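Long-range contact in ORF10 (Moritella marina, PDB 6RIW), which probably extends acyl chains by ketosynthase condensation, this chain being the ketosynthase-chain length factor didomain of a polyunsaturated fatty acid synthase: residues M346-L359 with S402-T414. Numbering follows the deposited sequence.
Sequences METFFSRVNNKPLL and SKNGYFTGEQMPT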
ATOM      1  N   MET A 346      27.968  -2.973   5.199  1.00 21.47           N
ATOM      2  CA  MET A 346      28.333  -3.109   6.602  1.00 23.13           C
ATOM      3  C   MET A 346      29.842  -3.040   6.781  1.00 23.42           C
ATOM      4  O   MET A 346      30.328  -2.505   7.784  1.00 25.51           O
ATOM      5  CB  MET A 346      27.791  -4.413   7.154  1.00 24.33           C
ATOM      6  CG  MET A 346      26.278  -4.488   7.133  1.00 26.62           C
ATOM      7  SD  MET A 346      25.706  -5.711   8.317  1.00 33.65           S
ATOM      8  CE  MET A 346      25.864  -7.164   7.261  1.00 29.86           C
ATOM      9  N   GLU A 347      30.591  -3.580   5.824  1.00 23.03           N
ATOM     10  CA  GLU A 347      32.048  -3.486   5.892  1.00 25.50           C
ATOM     11  C   GLU A 347      32.489  -2.029   5.834  1.00 23.33           C
ATOM     12  O   GLU A 347      33.282  -1.569   6.666  1.00 25.29           O
ATOM     13  CB  GLU A 347      32.673  -4.289   4.751  1.00 25.32           C
ATOM     14  CG  GLU A 347      34.137  -3.942   4.474  1.00 28.92           C
ATOM     15  CD  GLU A 347      34.645  -4.611   3.223  1.00 32.06           C
ATOM     16  OE1 GLU A 347      34.880  -5.840   3.271  1.00 33.93           O
ATOM     17  OE2 GLU A 347      34.787  -3.916   2.192  1.00 35.18           O
ATOM     18  N   THR A 348      31.935  -1.275   4.879  1.00 25.82           N
ATOM     19  CA  THR A 348      32.288   0.133   4.738  1.00 26.03           C
ATOM     20  C   THR A 348      32.047   0.904   6.029  1.00 29.00           C
ATOM     21  O   THR A 348      32.905   1.678   6.467  1.00 26.48           O
ATOM     22  CB  THR A 348      31.489   0.745   3.596  1.00 26.11           C
ATOM     23  OG1 THR A 348      31.860   0.105   2.370  1.00 27.49           O
ATOM     24  CG2 THR A 348      31.731   2.245   3.508  1.00 26.93           C
ATOM     25  N   PHE A 349      30.896   0.684   6.668  1.00 23.58           N
ATOM     26  CA  PHE A 349      30.500   1.506   7.810  1.00 26.10           C
ATOM     27  C   PHE A 349      31.198   1.076   9.093  1.00 25.43           C
ATOM     28  O   PHE A 349      31.808   1.902   9.780  1.00 25.27           O
ATOM     29  CB  PHE A 349      28.978   1.445   7.986  1.00 25.13           C
ATOM     30  CG  PHE A 349      28.459   2.296   9.109  1.00 26.06           C
ATOM     31  CD1 PHE A 349      28.464   3.687   9.011  1.00 27.22           C
ATOM     32  CD2 PHE A 349      27.961   1.713  10.259  1.00 24.17           C
ATOM     33  CE1 PHE A 349      27.985   4.469  10.050  1.00 24.14           C
ATOM     34  CE2 PHE A 349      27.479   2.487  11.290  1.00 24.79           C
ATOM     35  CZ  PHE A 349      27.486   3.871  11.181  1.00 23.22           C
ATOM     36  N   PHE A 350      31.116  -0.210   9.447  1.00 25.79           N
ATOM     37  CA  PHE A 350      31.628  -0.623  10.751  1.00 26.47           C
ATOM     38  C   PHE A 350      33.152  -0.723  10.795  1.00 30.38           C
ATOM     39  O   PHE A 350      33.731  -0.682  11.890  1.00 30.72           O
ATOM     40  CB  PHE A 350      30.996  -1.945  11.173  1.00 26.04           C
ATOM     41  CG  PHE A 350      29.567  -1.792  11.610  1.00 28.45           C
ATOM     42  CD1 PHE A 350      29.271  -1.291  12.865  1.00 28.24           C
ATOM     43  CD2 PHE A 350      28.527  -2.105  10.743  1.00 29.39           C
ATOM     44  CE1 PHE A 350      27.964  -1.139  13.273  1.00 31.37           C
ATOM     45  CE2 PHE A 350      27.211  -1.935  11.138  1.00 26.33           C
ATOM     46  CZ  PHE A 350      26.930  -1.455  12.401  1.00 27.86           C
ATOM     47  N   SER A 351      33.817  -0.829   9.647  1.00 29.69           N
ATOM     48  CA  SER A 351      35.276  -0.795   9.682  1.00 29.15           C
ATOM     49  C   SER A 351      35.806   0.566  10.129  1.00 33.78           C
ATOM     50  O   SER A 351      36.936   0.639  10.625  1.00 32.16           O
ATOM     51  CB  SER A 351      35.846  -1.198   8.320  1.00 30.33           C
ATOM     52  OG  SER A 351      35.632  -0.206   7.342  1.00 29.22           O
ATOM     53  N   ARG A 352      34.997   1.630  10.016  1.00 30.71           N
ATOM     54  CA  ARG A 352      35.412   2.953  10.484  1.00 32.90           C
ATOM     55  C   ARG A 352      35.659   2.980  11.985  1.00 33.38           C
ATOM     56  O   ARG A 352      36.396   3.845  12.477  1.00 35.61           O
ATOM     57  CB  ARG A 352      34.349   4.005  10.135  1.00 30.01           C
ATOM     58  CG  ARG A 352      34.104   4.186   8.662  1.00 29.76           C
ATOM     59  CD  ARG A 352      32.838   5.011   8.396  1.00 31.70           C
ATOM     60  NE  ARG A 352      32.604   5.133   6.958  1.00 28.53           N
ATOM     61  CZ  ARG A 352      31.552   5.729   6.409  1.00 31.83           C
ATOM     62  NH1 ARG A 352      30.614   6.275   7.178  1.00 30.44           N
ATOM     63  NH2 ARG A 352      31.449   5.789   5.091  1.00 27.76           N
ATOM     64  N   VAL A 353      35.021   2.083  12.733  1.00 31.18           N
ATOM     65  CA  VAL A 353      35.189   1.991  14.173  1.00 32.07           C
ATOM     66  C   VAL A 353      35.804   0.663  14.581  1.00 33.13           C
ATOM     67  O   VAL A 353      35.872   0.357  15.770  1.00 37.80           O
ATOM     68  CB  VAL A 353      33.857   2.226  14.910  1.00 35.03           C
ATOM     69  CG1 VAL A 353      33.396   3.673  14.723  1.00 34.55           C
ATOM     70  CG2 VAL A 353      32.789   1.235  14.421  1.00 31.30           C
ATOM     71  N   ASN A 354      36.236  -0.137  13.610  1.00 32.72           N
ATOM     72  CA  ASN A 354      36.876  -1.426  13.859  1.00 36.65           C
ATOM     73  C   ASN A 354      35.992  -2.361  14.678  1.00 37.27           C
ATOM     74  O   ASN A 354      36.459  -3.050  15.587  1.00 32.14           O
ATOM     75  CB  ASN A 354      38.235  -1.243  14.526  1.00 40.80           C
ATOM     76  CG  ASN A 354      39.358  -1.490  13.571  1.00 47.48           C
ATOM     77  OD1 ASN A 354      39.468  -2.582  12.998  1.00 46.57           O
ATOM     78  ND2 ASN A 354      40.188  -0.472  13.355  1.00 49.45           N
ATOM     79  N   ASN A 355      34.708  -2.413  14.333  1.00 31.54           N
ATOM     80  CA  ASN A 355      33.772  -3.315  14.979  1.00 32.83           C
ATOM     81  C   ASN A 355      33.328  -4.397  13.998  1.00 29.22           C
ATOM     82  O   ASN A 355      33.156  -4.144  12.802  1.00 29.71           O
ATOM     83  CB  ASN A 355      32.572  -2.532  15.521  1.00 32.51           C
ATOM     84  CG  ASN A 355      31.633  -3.389  16.348  1.00 33.40           C
ATOM     85  OD1 ASN A 355      31.994  -4.479  16.804  1.00 32.18           O
ATOM     86  ND2 ASN A 355      30.411  -2.894  16.546  1.00 27.64           N
ATOM     87  N   LYS A 356      33.153  -5.610  14.502  1.00 31.45           N
ATOM     88  CA  LYS A 356      32.713  -6.744  13.694  1.00 29.55           C
ATOM     89  C   LYS A 356      31.567  -7.411  14.429  1.00 31.59           C
ATOM     90  O   LYS A 356      31.742  -8.472  15.042  1.00 27.16           O
ATOM     91  CB  LYS A 356      33.850  -7.733  13.439  1.00 32.95           C
ATOM     92  CG  LYS A 356      34.961  -7.161  12.604  1.00 33.04           C
ATOM     93  CD  LYS A 356      35.959  -8.244  12.231  1.00 33.34           C
ATOM     94  CE  LYS A 356      36.977  -7.713  11.258  1.00 33.68           C
ATOM     95  NZ  LYS A 356      37.483  -8.805  10.399  1.00 38.04           N
ATOM     96  N   PRO A 357      30.378  -6.812  14.400  1.00 27.77           N
ATOM     97  CA  PRO A 357      29.243  -7.419  15.095  1.00 27.18           C
ATOM     98  C   PRO A 357      28.892  -8.770  14.492  1.00 22.57           C
ATOM     99  O   PRO A 357      29.164  -9.055  13.323  1.00 25.87           O
ATOM    100  CB  PRO A 357      28.105  -6.398  14.900  1.00 26.24           C
ATOM    101  CG  PRO A 357      28.489  -5.611  13.704  1.00 30.29           C
ATOM    102  CD  PRO A 357      30.013  -5.560  13.714  1.00 29.40           C
ATOM    103  N   LEU A 358      28.277  -9.608  15.323  1.00 25.74           N
ATOM    104  CA  LEU A 358      27.674 -10.837  14.830  1.00 24.69           C
ATOM    105  C   LEU A 358      26.537 -10.493  13.875  1.00 27.71           C
ATOM    106  O   LEU A 358      25.935  -9.423  13.972  1.00 24.04           O
ATOM    107  CB  LEU A 358      27.151 -11.681  15.994  1.00 26.53           C
ATOM    108  CG  LEU A 358      28.250 -12.156  16.952  1.00 28.82           C
ATOM    109  CD1 LEU A 358      27.709 -13.131  17.978  1.00 24.60           C
ATOM    110  CD2 LEU A 358      29.408 -12.763  16.151  1.00 26.97           C
ATOM    111  N   LEU A 359      26.256 -11.406  12.940  1.00 25.73           N
ATOM    112  CA  LEU A 359      25.274 -11.172  11.885  1.00 24.98           C
ATOM    113  C   LEU A 359      24.350 -12.373  11.753  1.00 28.88           C
ATOM    114  O   LEU A 359      24.758 -13.515  11.982  1.00 24.66           O
ATOM    115  CB  LEU A 359      25.943 -10.917  10.535  1.00 25.68           C
ATOM    116  CG  LEU A 359      27.110  -9.944  10.412  1.00 27.89           C
ATOM    117  CD1 LEU A 359      27.734 -10.110   9.024  1.00 25.16           C
ATOM    118  CD2 LEU A 359      26.645  -8.509  10.627  1.00 24.06           C
ATOM    119  N   SER A 402      32.676 -10.488   3.069  1.00 29.12           N
ATOM    120  CA  SER A 402      32.472  -9.176   2.464  1.00 32.08           C
ATOM    121  C   SER A 402      33.548  -8.914   1.406  1.00 34.87           C
ATOM    122  O   SER A 402      34.506  -9.680   1.248  1.00 33.07           O
ATOM    123  CB  SER A 402      32.477  -8.061   3.518  1.00 29.63           C
ATOM    124  OG  SER A 402      33.597  -8.127   4.387  1.00 32.98           O
ATOM    125  N   LYS A 403      33.376  -7.815   0.669  1.00 33.74           N
ATOM    126  CA  LYS A 403      34.258  -7.530  -0.462  1.00 35.66           C
ATOM    127  C   LYS A 403      35.735  -7.644  -0.084  1.00 34.50           C
ATOM    128  O   LYS A 403      36.517  -8.266  -0.808  1.00 34.90           O
ATOM    129  CB  LYS A 403      33.957  -6.139  -1.027  1.00 37.93           C
ATOM    130  CG  LYS A 403      34.665  -5.831  -2.348  1.00 40.28           C
ATOM    131  CD  LYS A 403      34.334  -4.427  -2.855  1.00 40.80           C
ATOM    132  CE  LYS A 403      35.359  -3.955  -3.892  1.00 47.57           C
ATOM    133  NZ  LYS A 403      34.795  -3.835  -5.280  1.00 43.57           N
ATOM    134  N   ASN A 404      36.128  -7.091   1.063  1.00 31.80           N
ATOM    135  CA  ASN A 404      37.531  -7.053   1.468  1.00 35.16           C
ATOM    136  C   ASN A 404      37.834  -7.981   2.640  1.00 37.55           C
ATOM    137  O   ASN A 404      38.763  -7.728   3.412  1.00 38.81           O
ATOM    138  CB  ASN A 404      37.948  -5.619   1.800  1.00 34.17           C
ATOM    139  CG  ASN A 404      37.824  -4.689   0.604  1.00 38.37           C
ATOM    140  OD1 ASN A 404      38.573  -4.803  -0.372  1.00 42.43           O
ATOM    141  ND2 ASN A 404      36.861  -3.780   0.660  1.00 33.17           N
ATOM    142  N   GLY A 405      37.063  -9.059   2.791  1.00 34.58           N
ATOM    143  CA  GLY A 405      37.309 -10.026   3.844  1.00 30.45           C
ATOM    144  C   GLY A 405      37.080  -9.525   5.249  1.00 35.44           C
ATOM    145  O   GLY A 405      37.531 -10.165   6.206  1.00 31.81           O
ATOM    146  N   TYR A 406      36.384  -8.394   5.407  1.00 32.81           N
ATOM    147  CA  TYR A 406      36.187  -7.823   6.735  1.00 31.08           C
ATOM    148  C   TYR A 406      35.220  -8.667   7.557  1.00 32.59           C
ATOM    149  O   TYR A 406      35.516  -9.017   8.703  1.00 31.09           O
ATOM    150  CB  TYR A 406      35.690  -6.379   6.617  1.00 30.68           C
ATOM    151  CG  TYR A 406      35.655  -5.626   7.929  1.00 31.15           C
ATOM    152  CD1 TYR A 406      36.823  -5.099   8.488  1.00 31.77           C
ATOM    153  CD2 TYR A 406      34.460  -5.442   8.619  1.00 29.57           C
ATOM    154  CE1 TYR A 406      36.798  -4.408   9.695  1.00 32.04           C
ATOM    155  CE2 TYR A 406      34.425  -4.747   9.837  1.00 30.03           C
ATOM    156  CZ  TYR A 406      35.600  -4.233  10.365  1.00 30.47           C
ATOM    157  OH  TYR A 406      35.570  -3.547  11.552  1.00 29.88           O
ATOM    158  N   PHE A 407      34.053  -8.987   6.991  1.00 29.24           N
ATOM    159  CA  PHE A 407      33.088  -9.900   7.596  1.00 29.81           C
ATOM    160  C   PHE A 407      33.232 -11.279   6.970  1.00 27.80           C
ATOM    161  O   PHE A 407      33.329 -11.400   5.744  1.00 28.34           O
ATOM    162  CB  PHE A 407      31.654  -9.398   7.388  1.00 29.25           C
ATOM    163  CG  PHE A 407      31.256  -8.293   8.319  1.00 25.68           C
ATOM    164  CD1 PHE A 407      30.955  -8.568   9.643  1.00 28.29           C
ATOM    165  CD2 PHE A 407      31.180  -6.985   7.870  1.00 26.76           C
ATOM    166  CE1 PHE A 407      30.576  -7.558  10.516  1.00 26.16           C
ATOM    167  CE2 PHE A 407      30.812  -5.960   8.744  1.00 24.87           C
ATOM    168  CZ  PHE A 407      30.515  -6.250  10.064  1.00 26.29           C
ATOM    169  N   THR A 408      33.243 -12.315   7.804  1.00 29.51           N
ATOM    170  CA  THR A 408      33.289 -13.689   7.315  1.00 29.79           C
ATOM    171  C   THR A 408      32.354 -14.529   8.171  1.00 32.91           C
ATOM    172  O   THR A 408      31.704 -14.026   9.093  1.00 31.37           O
ATOM    173  CB  THR A 408      34.710 -14.273   7.368  1.00 29.99           C
ATOM    174  OG1 THR A 408      35.122 -14.390   8.735  1.00 33.20           O
ATOM    175  CG2 THR A 408      35.698 -13.398   6.611  1.00 32.64           C
ATOM    176  N   GLY A 409      32.340 -15.837   7.892  1.00 31.47           N
ATOM    177  CA  GLY A 409      31.577 -16.779   8.693  1.00 31.17           C
ATOM    178  C   GLY A 409      31.903 -16.752  10.173  1.00 32.16           C
ATOM    179  O   GLY A 409      31.101 -17.231  10.983  1.00 28.66           O
ATOM    180  N   GLU A 410      33.062 -16.204  10.555  1.00 31.03           N
ATOM    181  CA  GLU A 410      33.357 -16.053  11.974  1.00 30.53           C
ATOM    182  C   GLU A 410      32.375 -15.112  12.669  1.00 32.26           C
ATOM    183  O   GLU A 410      32.211 -15.192  13.893  1.00 30.00           O
ATOM    184  CB  GLU A 410      34.793 -15.553  12.169  1.00 38.86           C
ATOM    185  CG  GLU A 410      35.173 -15.318  13.633  1.00 46.10           C
ATOM    186  CD  GLU A 410      36.627 -15.627  13.944  1.00 57.91           C
ATOM    187  OE1 GLU A 410      36.876 -16.534  14.777  1.00 60.87           O
ATOM    188  OE2 GLU A 410      37.511 -14.955  13.366  1.00 59.70           O
ATOM    189  N   GLN A 411      31.709 -14.231  11.927  1.00 30.83           N
ATOM    190  CA  GLN A 411      30.714 -13.336  12.504  1.00 29.41           C
ATOM    191  C   GLN A 411      29.286 -13.840  12.331  1.00 31.41           C
ATOM    192  O   GLN A 411      28.350 -13.098  12.639  1.00 28.20           O
ATOM    193  CB  GLN A 411      30.829 -11.938  11.890  1.00 30.36           C
ATOM    194  CG  GLN A 411      31.976 -11.116  12.424  1.00 31.74           C
ATOM    195  CD  GLN A 411      33.315 -11.548  11.833  1.00 34.72           C
ATOM    196  OE1 GLN A 411      33.441 -11.750  10.623  1.00 31.07           O
ATOM    197  NE2 GLN A 411      34.318 -11.697  12.694  1.00 34.71           N
ATOM    198  N   MET A 412      29.087 -15.063  11.838  1.00 29.16           N
ATOM    199  CA  MET A 412      27.742 -15.560  11.538  1.00 28.99           C
ATOM    200  C   MET A 412      27.416 -16.820  12.333  1.00 28.48           C
ATOM    201  O   MET A 412      27.726 -17.938  11.886  1.00 33.04           O
ATOM    202  CB  MET A 412      27.597 -15.818  10.040  1.00 28.10           C
ATOM    203  CG  MET A 412      28.130 -14.690   9.168  1.00 31.13           C
ATOM    204  SD  MET A 412      28.088 -15.138   7.430  1.00 31.95           S
ATOM    205  CE  MET A 412      28.855 -13.710   6.664  1.00 34.24           C
ATOM    206  N   PRO A 413      26.759 -16.695  13.483  1.00 29.73           N
ATOM    207  CA  PRO A 413      26.411 -17.881  14.281  1.00 29.63           C
ATOM    208  C   PRO A 413      25.551 -18.863  13.501  1.00 32.48           C
ATOM    209  O   PRO A 413      24.556 -18.488  12.873  1.00 29.77           O
ATOM    210  CB  PRO A 413      25.642 -17.294  15.474  1.00 31.74           C
ATOM    211  CG  PRO A 413      26.012 -15.855  15.511  1.00 33.33           C
ATOM    212  CD  PRO A 413      26.308 -15.442  14.109  1.00 30.58           C
ATOM    213  N   THR A 414      25.954 -20.135  13.545  1.00 27.61           N
ATOM    214  CA  THR A 414      25.215 -21.248  12.966  1.00 30.23           C
ATOM    215  C   THR A 414      24.729 -22.209  14.043  1.00 33.22           C
ATOM    216  O   THR A 414      24.207 -23.285  13.732  1.00 33.67           O
ATOM    217  CB  THR A 414      26.092 -21.970  11.945  1.00 37.34           C
ATOM    218  OG1 THR A 414      27.231 -22.523  12.623  1.00 37.53           O
ATOM    219  CG2 THR A 414      26.568 -20.986  10.881  1.00 32.83           C
TER
HETATM  220  O   HOH W   1      24.088 -16.037  11.503  1.00 36.06           O
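A Schellman motif with N354 as C-prime residue ends helix 336-350 in the ketosynthase half, and the segment 402-414 lies along this helix end and the strand that follows, with Y406 packed against the turn. Its S402-G405 type I turn holds the carboxylate of E347. E347 OE1 takes two donors: N404 N on its syn lone pair at 2.8 Å, and S402 OG from the anti side, 29° out of the carboxylate plane. N404 ND2 comes to E347 OE2 from above that plane, 2.6 Å away. With an alanine in place of E347, the donors of S402 and N404 would probably lose their shared acceptor and the turn its polar tie to the helix.

With CG anti to the backbone N (chi1 -171°), the Y406 ring reaches in between S351 and K356: S351 CB lies over one face and K356 CE over the other, 3.7 Å from the centroid. The extended K356 chain carries NZ on to Y406 O, 2.6 Å away and on a lone pair, while staying over the ring face in a cation-pi contact. Y406 OH donates a hydrogen bond to N355 O, from above the carbonyl plane.

Deeper in, L359 CD1 comes within 3.6 Å of F407 CD1, and P357 CD sits at the edge of this ring. L359 N donates a hydrogen bond to Q411 O at 2.7 Å, and a water bridges L359 O and P413 O. Together these join the loop before strand 417-418 to the Schellman-capped end of helix 336-350 and to strand 358-360 in the thiolase-fold ketosynthase domain.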